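Local coordinates for protein alpha-L-rhamnosidase (Streptomyces avermitilis, PDB 3W5M) that hydrolyses terminal non-reducing alpha-L-rhamnose residues from rhamnosides such as citrus flavonoids and gum arabic, and binds L-rhamnose through a calcium-dependent carbohydrate-binding module, at residues 141-152 with 226-236; 761-772 with 785-796. All blocks are in the same frame, centred on the assembly; numbering follows the deposited sequence.

Contact 1: 141-152 with 226-236. With CA (calcium ion), chain B.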
loop_
_atom_site.group_PDB
_atom_site.type_symbol
_atom_site.label_atom_id
_atom_site.label_comp_id
_atom_site.label_asym_id
_atom_site.label_seq_id
_atom_site.Cartn_x
_atom_site.Cartn_y
_atom_site.Cartn_z
ATOM N N ILE A 141 30.742 -29.743 -0.064
ATOM C CA ILE A 141 31.568 -30.787 0.531
ATOM C C ILE A 141 30.899 -31.432 1.734
ATOM O O ILE A 141 29.984 -30.856 2.352
ATOM C CB ILE A 141 33.004 -30.296 0.900
ATOM C CG1 ILE A 141 32.986 -29.180 1.944
ATOM C CG2 ILE A 141 33.721 -29.836 -0.332
ATOM C CD1 ILE A 141 34.352 -28.966 2.576
ATOM N N TRP A 142 31.344 -32.655 2.052
ATOM C CA TRP A 142 30.905 -33.353 3.248
ATOM C C TRP A 142 32.018 -34.256 3.707
ATOM O O TRP A 142 33.080 -34.297 3.095
ATOM C CB TRP A 142 29.616 -34.165 2.935
ATOM C CG TRP A 142 28.870 -34.580 4.121
ATOM C CD1 TRP A 142 28.671 -35.873 4.556
ATOM C CD2 TRP A 142 28.170 -33.735 5.046
ATOM N NE1 TRP A 142 27.898 -35.870 5.688
ATOM C CE2 TRP A 142 27.578 -34.583 6.021
ATOM C CE3 TRP A 142 27.994 -32.345 5.157
ATOM C CZ2 TRP A 142 26.831 -34.085 7.111
ATOM C CZ3 TRP A 142 27.233 -31.851 6.241
ATOM C CH2 TRP A 142 26.666 -32.731 7.197
ATOM N N PHE A 143 31.782 -34.975 4.796
ATOM C CA PHE A 143 32.670 -36.059 5.189
ATOM C C PHE A 143 32.638 -37.179 4.116
ATOM O O PHE A 143 31.574 -37.408 3.494
ATOM C CB PHE A 143 32.278 -36.589 6.573
ATOM C CG PHE A 143 33.192 -37.683 7.060
ATOM C CD1 PHE A 143 34.395 -37.368 7.689
ATOM C CD2 PHE A 143 32.903 -39.026 6.787
ATOM C CE1 PHE A 143 35.255 -38.370 8.105
ATOM C CE2 PHE A 143 33.783 -40.032 7.177
ATOM C CZ PHE A 143 34.954 -39.706 7.844
ATOM N N PRO A 144 33.788 -37.849 3.867
ATOM C CA PRO A 144 33.810 -38.902 2.844
ATOM C C PRO A 144 33.090 -40.152 3.324
ATOM O O PRO A 144 33.729 -41.118 3.758
ATOM C CB PRO A 144 35.312 -39.176 2.640
ATOM C CG PRO A 144 35.949 -38.745 3.936
ATOM C CD PRO A 144 35.158 -37.513 4.320
ATOM N N GLU A 145 31.766 -40.104 3.270
ATOM C CA GLU A 145 30.915 -41.271 3.558
ATOM C C GLU A 145 29.895 -41.387 2.413
ATOM O O GLU A 145 29.129 -40.457 2.156
ATOM C CB GLU A 145 30.224 -41.136 4.922
ATOM C CG GLU A 145 29.523 -39.806 5.148
ATOM C CD GLU A 145 29.094 -39.562 6.597
ATOM O OE1 GLU A 145 29.175 -40.483 7.440
ATOM O OE2 GLU A 145 28.662 -38.434 6.900
ATOM N N GLY A 146 29.929 -42.507 1.699
ATOM C CA GLY A 146 29.038 -42.738 0.559
ATOM C C GLY A 146 28.964 -41.615 -0.481
ATOM O O GLY A 146 29.985 -41.102 -0.973
ATOM N N GLU A 147 27.731 -41.263 -0.817
ATOM C CA GLU A 147 27.417 -40.317 -1.873
ATOM C C GLU A 147 26.533 -39.231 -1.241
ATOM O O GLU A 147 25.298 -39.306 -1.281
ATOM C CB GLU A 147 26.678 -41.072 -2.979
ATOM C CG GLU A 147 26.528 -40.324 -4.281
ATOM C CD GLU A 147 27.769 -40.429 -5.155
ATOM O OE1 GLU A 147 28.856 -40.003 -4.691
ATOM O OE2 GLU A 147 27.652 -40.919 -6.310
ATOM N N PRO A 148 27.165 -38.245 -0.591
ATOM C CA PRO A 148 26.382 -37.333 0.244
ATOM C C PRO A 148 25.326 -36.497 -0.483
ATOM O O PRO A 148 24.303 -36.143 0.126
ATOM C CB PRO A 148 27.462 -36.442 0.903
ATOM C CG PRO A 148 28.731 -37.235 0.775
ATOM C CD PRO A 148 28.608 -37.941 -0.541
ATOM N N ALA A 149 25.545 -36.202 -1.757
ATOM C CA ALA A 149 24.574 -35.453 -2.543
ATOM C C ALA A 149 23.273 -36.259 -2.709
ATOM O O ALA A 149 22.196 -35.687 -2.837
ATOM C CB ALA A 149 25.161 -35.065 -3.893
ATOM N N ASN A 150 23.391 -37.580 -2.637
ATOM C CA ASN A 150 22.234 -38.477 -2.675
ATOM C C ASN A 150 21.697 -38.755 -1.269
ATOM O O ASN A 150 20.511 -38.535 -0.997
ATOM C CB ASN A 150 22.599 -39.779 -3.416
ATOM C CG ASN A 150 21.413 -40.722 -3.567
ATOM O OD1 ASN A 150 21.355 -41.760 -2.920
ATOM N ND2 ASN A 150 20.451 -40.349 -4.412
ATOM N N SER A 151 22.564 -39.220 -0.369
ATOM C CA SER A 151 22.134 -39.599 0.974
ATOM C C SER A 151 23.311 -39.598 1.956
ATOM O O SER A 151 24.361 -40.141 1.660
ATOM C CB SER A 151 21.491 -41.000 0.949
ATOM O OG SER A 151 20.822 -41.232 2.169
ATOM N N ALA A 152 23.119 -38.980 3.108
ATOM C CA ALA A 152 24.083 -39.027 4.194
ATOM C C ALA A 152 23.288 -39.217 5.477
ATOM O O ALA A 152 22.086 -38.904 5.500
ATOM C CB ALA A 152 24.887 -37.728 4.232
ATOM N N ALA A 226 28.881 -28.832 10.532
ATOM C CA ALA A 226 27.690 -28.825 9.705
ATOM C C ALA A 226 26.888 -30.050 10.079
ATOM O O ALA A 226 27.462 -31.108 10.361
ATOM C CB ALA A 226 28.058 -28.856 8.228
ATOM N N SER A 227 25.562 -29.911 10.067
ATOM C CA SER A 227 24.684 -31.004 10.476
ATOM C C SER A 227 23.646 -31.297 9.410
ATOM O O SER A 227 23.090 -30.380 8.790
ATOM C CB SER A 227 24.001 -30.688 11.808
ATOM O OG SER A 227 24.991 -30.487 12.811
ATOM N N ASN A 228 23.382 -32.581 9.203
ATOM C CA ASN A 228 22.312 -32.994 8.293
ATOM C C ASN A 228 21.118 -33.352 9.163
ATOM O O ASN A 228 21.268 -34.115 10.126
ATOM C CB ASN A 228 22.784 -34.196 7.481
ATOM C CG ASN A 228 21.773 -34.655 6.424
ATOM O OD1 ASN A 228 20.894 -33.912 6.006
ATOM N ND2 ASN A 228 21.925 -35.899 5.981
ATOM N N ALA A 229 19.949 -32.800 8.836
ATOM C CA ALA A 229 18.760 -32.874 9.714
ATOM C C ALA A 229 18.028 -34.211 9.676
ATOM O O ALA A 229 17.337 -34.598 10.635
ATOM C CB ALA A 229 17.802 -31.746 9.380
ATOM N N SER A 230 18.162 -34.921 8.570
ATOM C CA SER A 230 17.540 -36.219 8.426
ATOM C C SER A 230 18.298 -36.991 7.359
ATOM O O SER A 230 19.076 -36.410 6.600
ATOM C CB SER A 230 16.077 -36.050 8.010
ATOM O OG SER A 230 16.028 -35.381 6.771
ATOM N N VAL A 231 18.066 -38.295 7.286
ATOM C CA VAL A 231 18.716 -39.111 6.274
ATOM C C VAL A 231 18.310 -38.619 4.886
ATOM O O VAL A 231 17.118 -38.525 4.565
ATOM C CB VAL A 231 18.385 -40.612 6.458
ATOM C CG1 VAL A 231 18.950 -41.442 5.313
ATOM C CG2 VAL A 231 18.943 -41.114 7.777
ATOM N N GLY A 232 19.316 -38.312 4.069
ATOM C CA GLY A 232 19.130 -37.682 2.781
ATOM C C GLY A 232 20.331 -36.796 2.503
ATOM O O GLY A 232 21.331 -36.899 3.216
ATOM N N PRO A 233 20.243 -35.940 1.473
ATOM C CA PRO A 233 21.386 -35.123 0.992
ATOM C C PRO A 233 22.014 -34.219 2.051
ATOM O O PRO A 233 21.315 -33.670 2.893
ATOM C CB PRO A 233 20.787 -34.295 -0.140
ATOM C CG PRO A 233 19.608 -35.092 -0.618
ATOM C CD PRO A 233 19.059 -35.799 0.598
ATOM N N ALA A 234 23.334 -34.111 2.019
ATOM C CA ALA A 234 24.044 -33.220 2.926
ATOM C C ALA A 234 25.210 -32.660 2.184
ATOM O O ALA A 234 25.751 -33.283 1.258
ATOM C CB ALA A 234 24.535 -33.950 4.174
ATOM N N GLY A 235 25.597 -31.461 2.592
ATOM C CA GLY A 235 26.767 -30.825 2.036
ATOM C C GLY A 235 26.799 -29.371 2.472
ATOM O O GLY A 235 25.761 -28.792 2.815
ATOM N N TRP A 236 27.972 -28.752 2.401
ATOM C CA TRP A 236 28.042 -27.312 2.720
ATOM C C TRP A 236 29.036 -26.710 1.737
ATOM O O TRP A 236 29.866 -27.427 1.162
ATOM C CB TRP A 236 28.387 -27.045 4.214
ATOM C CG TRP A 236 29.787 -27.386 4.591
ATOM C CD1 TRP A 236 30.266 -28.610 4.980
ATOM C CD2 TRP A 236 30.921 -26.502 4.580
ATOM N NE1 TRP A 236 31.623 -28.537 5.211
ATOM C CE2 TRP A 236 32.047 -27.255 4.995
ATOM C CE3 TRP A 236 31.081 -25.143 4.294
ATOM C CZ2 TRP A 236 33.332 -26.702 5.112
ATOM C CZ3 TRP A 236 32.370 -24.584 4.414
ATOM C CH2 TRP A 236 33.470 -25.370 4.808
HETATM CA CA CA B . 19.655 -32.711 4.433
HETATM O O HOH W 1 18.396 -34.772 4.405
HETATM O O HOH W 2 17.160 -32.012 4.457
HETATM O O HOH W 3 18.420 -32.378 2.139
#
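Trp142 lies with one ring face on the methyl of Ala234. The CB of Ala234 stands 3.5 Å from the centroid of the six-membered ring of Trp142, almost on the ring normal, a close CH-pi contact. The indole of Trp142 reaches this place because CG is anti to the backbone N (chi1 -163°). Its far end meets the strand at 226-227, with CZ3 of Trp142 3.7 Å from CB of Ala226. Within its own loop, NE1 of Trp142 donates to OE2 of Glu145 on the anti lone pair, a bent bond with OE2 tilted out of the indole plane. Glu145 also bridges to Arg157. The indole is thus held by a polar bond as well as by packing.

Ile141 and Trp236 run side by side. CG1 of Ile141 sits over one face of the Trp236 ring, offset toward the rim. Their backbones form an antiparallel hydrogen-bonded pair, with Ile141 N to Trp236 O at 2.8 Å. A second such pair joins Ala152 and Gly232. Between the two, Ala234 N donates to Pro148 O at 2.9 Å.

Asn228 crosses Trp142 at about a right angle, its amide plane 83° from the ring. OD1 of Asn228 binds the calcium ion at 2.3 Å, while ND2 donates to Gly232 O and is also hydrogen-bonded to Pro153 O. Gly232 O also accepts from Ala152 N, and its two donors come from opposite faces of the carbonyl plane. Pro233 O is a second calcium ligand, at 2.5 Å. Asp179, Asn180 and three waters complete the site. In this CBM67 module, calcium is required for L-rhamnose binding. The Ala234 N bond probably steadies the peptide that carries Pro233 O, and the ND2 bonds the amide that carries Asn228 OD1.

Contact 2: 761-772 with 785-796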
loop_
_atom_site.group_PDB
_atom_site.type_symbol
_atom_site.label_atom_id
_atom_site.label_comp_id
_atom_site.label_asym_id
_atom_site.label_seq_id
_atom_site.Cartn_x
_atom_site.Cartn_y
_atom_site.Cartn_z
ATOM N N THR A 761 -22.867 -18.203 -3.822
ATOM C CA THR A 761 -24.008 -17.960 -4.683
ATOM C C THR A 761 -24.562 -16.529 -4.444
ATOM O O THR A 761 -24.953 -15.882 -5.398
ATOM C CB THR A 761 -25.093 -19.058 -4.544
ATOM O OG1 THR A 761 -24.490 -20.347 -4.743
ATOM C CG2 THR A 761 -26.129 -18.873 -5.634
ATOM N N ALA A 762 -24.529 -16.026 -3.206
ATOM C CA ALA A 762 -24.982 -14.664 -2.903
ATOM C C ALA A 762 -24.122 -13.627 -3.649
ATOM O O ALA A 762 -24.637 -12.702 -4.309
ATOM C CB ALA A 762 -24.960 -14.414 -1.407
ATOM N N TYR A 763 -22.810 -13.828 -3.613
ATOM C CA TYR A 763 -21.904 -12.911 -4.326
ATOM C C TYR A 763 -22.038 -12.934 -5.856
ATOM O O TYR A 763 -21.939 -11.881 -6.512
ATOM C CB TYR A 763 -20.449 -13.069 -3.840
ATOM C CG TYR A 763 -20.065 -11.942 -2.908
ATOM C CD1 TYR A 763 -19.737 -10.688 -3.433
ATOM C CD2 TYR A 763 -20.051 -12.097 -1.518
ATOM C CE1 TYR A 763 -19.419 -9.627 -2.614
ATOM C CE2 TYR A 763 -19.722 -11.030 -0.681
ATOM C CZ TYR A 763 -19.377 -9.796 -1.243
ATOM O OH TYR A 763 -19.048 -8.686 -0.465
ATOM N N PHE A 764 -22.317 -14.114 -6.417
ATOM C CA PHE A 764 -22.575 -14.279 -7.838
ATOM C C PHE A 764 -23.783 -13.427 -8.276
ATOM O O PHE A 764 -23.699 -12.644 -9.233
ATOM C CB PHE A 764 -22.755 -15.795 -8.134
ATOM C CG PHE A 764 -23.049 -16.159 -9.580
ATOM C CD1 PHE A 764 -22.679 -15.348 -10.656
ATOM C CD2 PHE A 764 -23.669 -17.372 -9.869
ATOM C CE1 PHE A 764 -22.940 -15.725 -11.961
ATOM C CE2 PHE A 764 -23.921 -17.755 -11.185
ATOM C CZ PHE A 764 -23.557 -16.934 -12.235
ATOM N N ALA A 765 -24.904 -13.588 -7.570
ATOM C CA ALA A 765 -26.106 -12.785 -7.796
ATOM C C ALA A 765 -25.829 -11.300 -7.679
ATOM O O ALA A 765 -26.261 -10.529 -8.537
ATOM C CB ALA A 765 -27.203 -13.166 -6.806
ATOM N N HIS A 766 -25.130 -10.905 -6.612
ATOM C CA HIS A 766 -24.858 -9.492 -6.353
ATOM C C HIS A 766 -24.025 -8.875 -7.487
ATOM O O HIS A 766 -24.270 -7.717 -7.892
ATOM C CB HIS A 766 -24.118 -9.311 -5.024
ATOM C CG HIS A 766 -23.962 -7.879 -4.600
ATOM N ND1 HIS A 766 -25.033 -7.036 -4.398
ATOM C CD2 HIS A 766 -22.853 -7.151 -4.320
ATOM C CE1 HIS A 766 -24.596 -5.851 -4.007
ATOM N NE2 HIS A 766 -23.275 -5.892 -3.957
ATOM N N SER A 767 -23.031 -9.631 -7.958
ATOM C CA SER A 767 -22.248 -9.196 -9.114
ATOM C C SER A 767 -23.111 -9.025 -10.380
ATOM O O SER A 767 -22.930 -8.060 -11.120
ATOM C CB SER A 767 -21.070 -10.123 -9.373
ATOM O OG SER A 767 -20.081 -9.866 -8.411
ATOM N N ALA A 768 -24.050 -9.943 -10.615
ATOM C CA ALA A 768 -24.986 -9.795 -11.733
ATOM C C ALA A 768 -25.862 -8.543 -11.589
ATOM O O ALA A 768 -26.130 -7.845 -12.576
ATOM C CB ALA A 768 -25.866 -11.047 -11.869
ATOM N N ASP A 769 -26.305 -8.280 -10.360
ATOM C CA ASP A 769 -27.136 -7.126 -10.002
ATOM C C ASP A 769 -26.353 -5.849 -10.299
ATOM O O ASP A 769 -26.849 -4.928 -10.961
ATOM C CB ASP A 769 -27.479 -7.201 -8.511
ATOM C CG ASP A 769 -28.369 -6.066 -8.021
ATOM O OD1 ASP A 769 -28.734 -5.136 -8.776
ATOM O OD2 ASP A 769 -28.730 -6.101 -6.830
ATOM N N LEU A 770 -25.122 -5.790 -9.800
ATOM C CA LEU A 770 -24.332 -4.595 -10.026
ATOM C C LEU A 770 -24.028 -4.382 -11.493
ATOM O O LEU A 770 -24.038 -3.232 -11.969
ATOM C CB LEU A 770 -23.044 -4.623 -9.207
ATOM C CG LEU A 770 -23.178 -4.480 -7.698
ATOM C CD1 LEU A 770 -21.770 -4.357 -7.100
ATOM C CD2 LEU A 770 -24.090 -3.338 -7.264
ATOM N N ALA A 771 -23.746 -5.462 -12.222
ATOM C CA ALA A 771 -23.478 -5.313 -13.643
ATOM C C ALA A 771 -24.697 -4.699 -14.368
ATOM O O ALA A 771 -24.528 -3.875 -15.267
ATOM C CB ALA A 771 -23.064 -6.632 -14.272
ATOM N N ALA A 772 -25.917 -5.076 -13.959
ATOM C CA ALA A 772 -27.122 -4.479 -14.564
ATOM C C ALA A 772 -27.220 -2.991 -14.240
ATOM O O ALA A 772 -27.607 -2.186 -15.095
ATOM C CB ALA A 772 -28.395 -5.208 -14.116
ATOM N N TYR A 785 -28.123 -8.865 -18.051
ATOM C CA TYR A 785 -27.688 -8.906 -16.661
ATOM C C TYR A 785 -28.840 -8.962 -15.670
ATOM O O TYR A 785 -28.760 -9.638 -14.643
ATOM C CB TYR A 785 -26.835 -7.679 -16.342
ATOM C CG TYR A 785 -25.615 -7.527 -17.211
ATOM C CD1 TYR A 785 -24.734 -8.594 -17.408
ATOM C CD2 TYR A 785 -25.310 -6.298 -17.807
ATOM C CE1 TYR A 785 -23.593 -8.459 -18.191
ATOM C CE2 TYR A 785 -24.166 -6.146 -18.590
ATOM C CZ TYR A 785 -23.310 -7.228 -18.776
ATOM O OH TYR A 785 -22.178 -7.080 -19.554
ATOM N N THR A 786 -29.905 -8.228 -15.960
ATOM C CA THR A 786 -31.055 -8.238 -15.082
ATOM C C THR A 786 -31.666 -9.639 -15.057
ATOM O O THR A 786 -32.074 -10.130 -13.993
ATOM C CB THR A 786 -32.099 -7.194 -15.513
ATOM O OG1 THR A 786 -31.527 -5.891 -15.357
ATOM C CG2 THR A 786 -33.325 -7.269 -14.627
ATOM N N ASP A 787 -31.724 -10.253 -16.229
ATOM C CA ASP A 787 -32.250 -11.607 -16.379
ATOM C C ASP A 787 -31.376 -12.621 -15.636
ATOM O O ASP A 787 -31.892 -13.519 -14.950
ATOM C CB ASP A 787 -32.355 -11.974 -17.865
ATOM C CG ASP A 787 -32.599 -13.472 -18.089
ATOM O OD1 ASP A 787 -33.622 -13.995 -17.599
ATOM O OD2 ASP A 787 -31.754 -14.127 -18.742
ATOM N N LEU A 788 -30.055 -12.466 -15.761
ATOM C CA LEU A 788 -29.112 -13.311 -15.010
ATOM C C LEU A 788 -29.325 -13.194 -13.521
ATOM O O LEU A 788 -29.374 -14.211 -12.844
ATOM C CB LEU A 788 -27.657 -12.977 -15.353
ATOM C CG LEU A 788 -26.615 -13.763 -14.544
ATOM C CD1 LEU A 788 -26.722 -15.274 -14.766
ATOM C CD2 LEU A 788 -25.211 -13.282 -14.889
ATOM N N PHE A 789 -29.413 -11.958 -13.011
ATOM C CA PHE A 789 -29.689 -11.684 -11.598
ATOM C C PHE A 789 -30.973 -12.352 -11.123
ATOM O O PHE A 789 -30.957 -13.054 -10.105
ATOM C CB PHE A 789 -29.752 -10.177 -11.305
ATOM C CG PHE A 789 -30.150 -9.844 -9.891
ATOM C CD1 PHE A 789 -29.484 -10.410 -8.807
ATOM C CD2 PHE A 789 -31.185 -8.953 -9.642
ATOM C CE1 PHE A 789 -29.840 -10.090 -7.505
ATOM C CE2 PHE A 789 -31.551 -8.625 -8.340
ATOM C CZ PHE A 789 -30.883 -9.204 -7.263
ATOM N N THR A 790 -32.062 -12.132 -11.867
ATOM C CA THR A 790 -33.373 -12.791 -11.602
ATOM C C THR A 790 -33.226 -14.318 -11.445
ATOM O O THR A 790 -33.773 -14.916 -10.515
ATOM C CB THR A 790 -34.357 -12.520 -12.759
ATOM O OG1 THR A 790 -34.497 -11.108 -12.933
ATOM C CG2 THR A 790 -35.740 -13.119 -12.453
ATOM N N ARG A 791 -32.487 -14.936 -12.365
ATOM C CA ARG A 791 -32.328 -16.398 -12.356
ATOM C C ARG A 791 -31.490 -16.915 -11.195
ATOM O O ARG A 791 -31.819 -17.945 -10.608
ATOM C CB ARG A 791 -31.830 -16.911 -13.690
ATOM C CG ARG A 791 -32.878 -16.776 -14.773
ATOM C CD ARG A 791 -32.435 -17.432 -16.061
ATOM N NE ARG A 791 -31.406 -16.656 -16.735
ATOM C CZ ARG A 791 -30.130 -17.018 -16.829
ATOM N NH1 ARG A 791 -29.705 -18.149 -16.275
ATOM N NH2 ARG A 791 -29.273 -16.242 -17.472
ATOM N N ILE A 792 -30.438 -16.180 -10.822
ATOM C CA ILE A 792 -29.650 -16.548 -9.658
ATOM C C ILE A 792 -30.400 -16.360 -8.361
ATOM O O ILE A 792 -30.312 -17.213 -7.466
ATOM C CB ILE A 792 -28.327 -15.765 -9.557
ATOM C CG1 ILE A 792 -27.515 -15.941 -10.832
ATOM C CG2 ILE A 792 -27.502 -16.317 -8.385
ATOM C CD1 ILE A 792 -26.353 -14.955 -10.931
ATOM N N ARG A 793 -31.107 -15.233 -8.233
ATOM C CA ARG A 793 -31.899 -14.992 -7.038
ATOM C C ARG A 793 -32.924 -16.122 -6.834
ATOM O O ARG A 793 -33.155 -16.525 -5.706
ATOM C CB ARG A 793 -32.608 -13.639 -7.073
ATOM C CG ARG A 793 -33.459 -13.377 -5.846
ATOM C CD ARG A 793 -33.796 -11.923 -5.633
ATOM N NE ARG A 793 -34.347 -11.297 -6.823
ATOM C CZ ARG A 793 -34.502 -9.982 -6.970
ATOM N NH1 ARG A 793 -34.137 -9.137 -5.988
ATOM N NH2 ARG A 793 -35.017 -9.511 -8.105
ATOM N N LYS A 794 -33.526 -16.599 -7.916
ATOM C CA LYS A 794 -34.535 -17.669 -7.791
ATOM C C LYS A 794 -33.889 -18.984 -7.350
ATOM O O LYS A 794 -34.368 -19.639 -6.427
ATOM C CB LYS A 794 -35.319 -17.902 -9.072
ATOM C CG LYS A 794 -36.669 -18.521 -8.752
ATOM C CD LYS A 794 -37.115 -19.585 -9.737
ATOM C CE LYS A 794 -38.452 -20.176 -9.281
ATOM N NZ LYS A 794 -39.046 -21.124 -10.270
ATOM N N ALA A 795 -32.792 -19.344 -8.011
ATOM C CA ALA A 795 -32.013 -20.515 -7.638
ATOM C C ALA A 795 -31.521 -20.364 -6.201
ATOM O O ALA A 795 -31.614 -21.315 -5.407
ATOM C CB ALA A 795 -30.867 -20.739 -8.620
ATOM N N PHE A 796 -31.063 -19.164 -5.832
ATOM C CA PHE A 796 -30.629 -18.927 -4.468
ATOM C C PHE A 796 -31.734 -19.155 -3.430
ATOM O O PHE A 796 -31.495 -19.794 -2.389
ATOM C CB PHE A 796 -30.064 -17.505 -4.299
ATOM C CG PHE A 796 -29.500 -17.245 -2.944
ATOM C CD1 PHE A 796 -30.331 -16.914 -1.882
ATOM C CD2 PHE A 796 -28.110 -17.336 -2.721
ATOM C CE1 PHE A 796 -29.813 -16.690 -0.620
ATOM C CE2 PHE A 796 -27.594 -17.110 -1.463
ATOM C CZ PHE A 796 -28.436 -16.783 -0.415
#
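Helices 761-772 and 785-796 pack antiparallel, their axes 7.9 Å apart at closest approach and 156° between their directions. They are successive helices of the (alpha/alpha)6-barrel catalytic domain. The small Ala765, Ala768 and Ala772 are consistent with this close approach, and the packing is knobs-into-holes. Ala768 fits among Tyr785, Leu788, Phe789 and Ile792. Ile792 in turn fits among Thr761, Phe764, Ala765 and Ala768. CD1 of Ile792 sits over the face of the Phe764 ring, 3.4 Å from its centroid and nearly on the normal, a CH-pi contact.

Phe789 lies alongside Asp769. Both have CG anti to the backbone N (chi1 175° for Phe789), and carboxylate and ring are stacked with planes 22° apart. CB of Asp769 sits over the ring centre, while its carboxylate is salt-bridged to Arg773. CD1 of Phe789 lies 3.2 Å from O of Ala765. An alanine in place of Phe789 is likely to open a gap beside Ala765 and leave the Asp769 side chain without its stacking surface.

At one end, Ala771 CB covers a face of the Tyr785 ring, whose OH is hydrogen-bonded to His724. At the other, Phe796 turns its ring edge to Thr761, with CD2 of Phe796 3.8 Å from CG2 of Thr761.

The two contacts lie in different domains, with centres about 60 Å apart and nearest atoms about 44 Å apart. They share no helix or strand. Contact 1 is partly buried in the beta-sandwich CBM67 module and reaches the surface at its calcium site. Contact 2 is buried between two helices of the catalytic barrel. Their chemistry follows this. Contact 1 joins loops and strand ends by backbone hydrogen bonds, with aromatic packing at one end and metal ligands at the other. Contact 2 is closed by methyls and ring faces, since each helix already satisfies its own backbone. Contact 1 holds two ligands of the calcium that L-rhamnose binding needs; contact 2 joins two successive helices of the barrel.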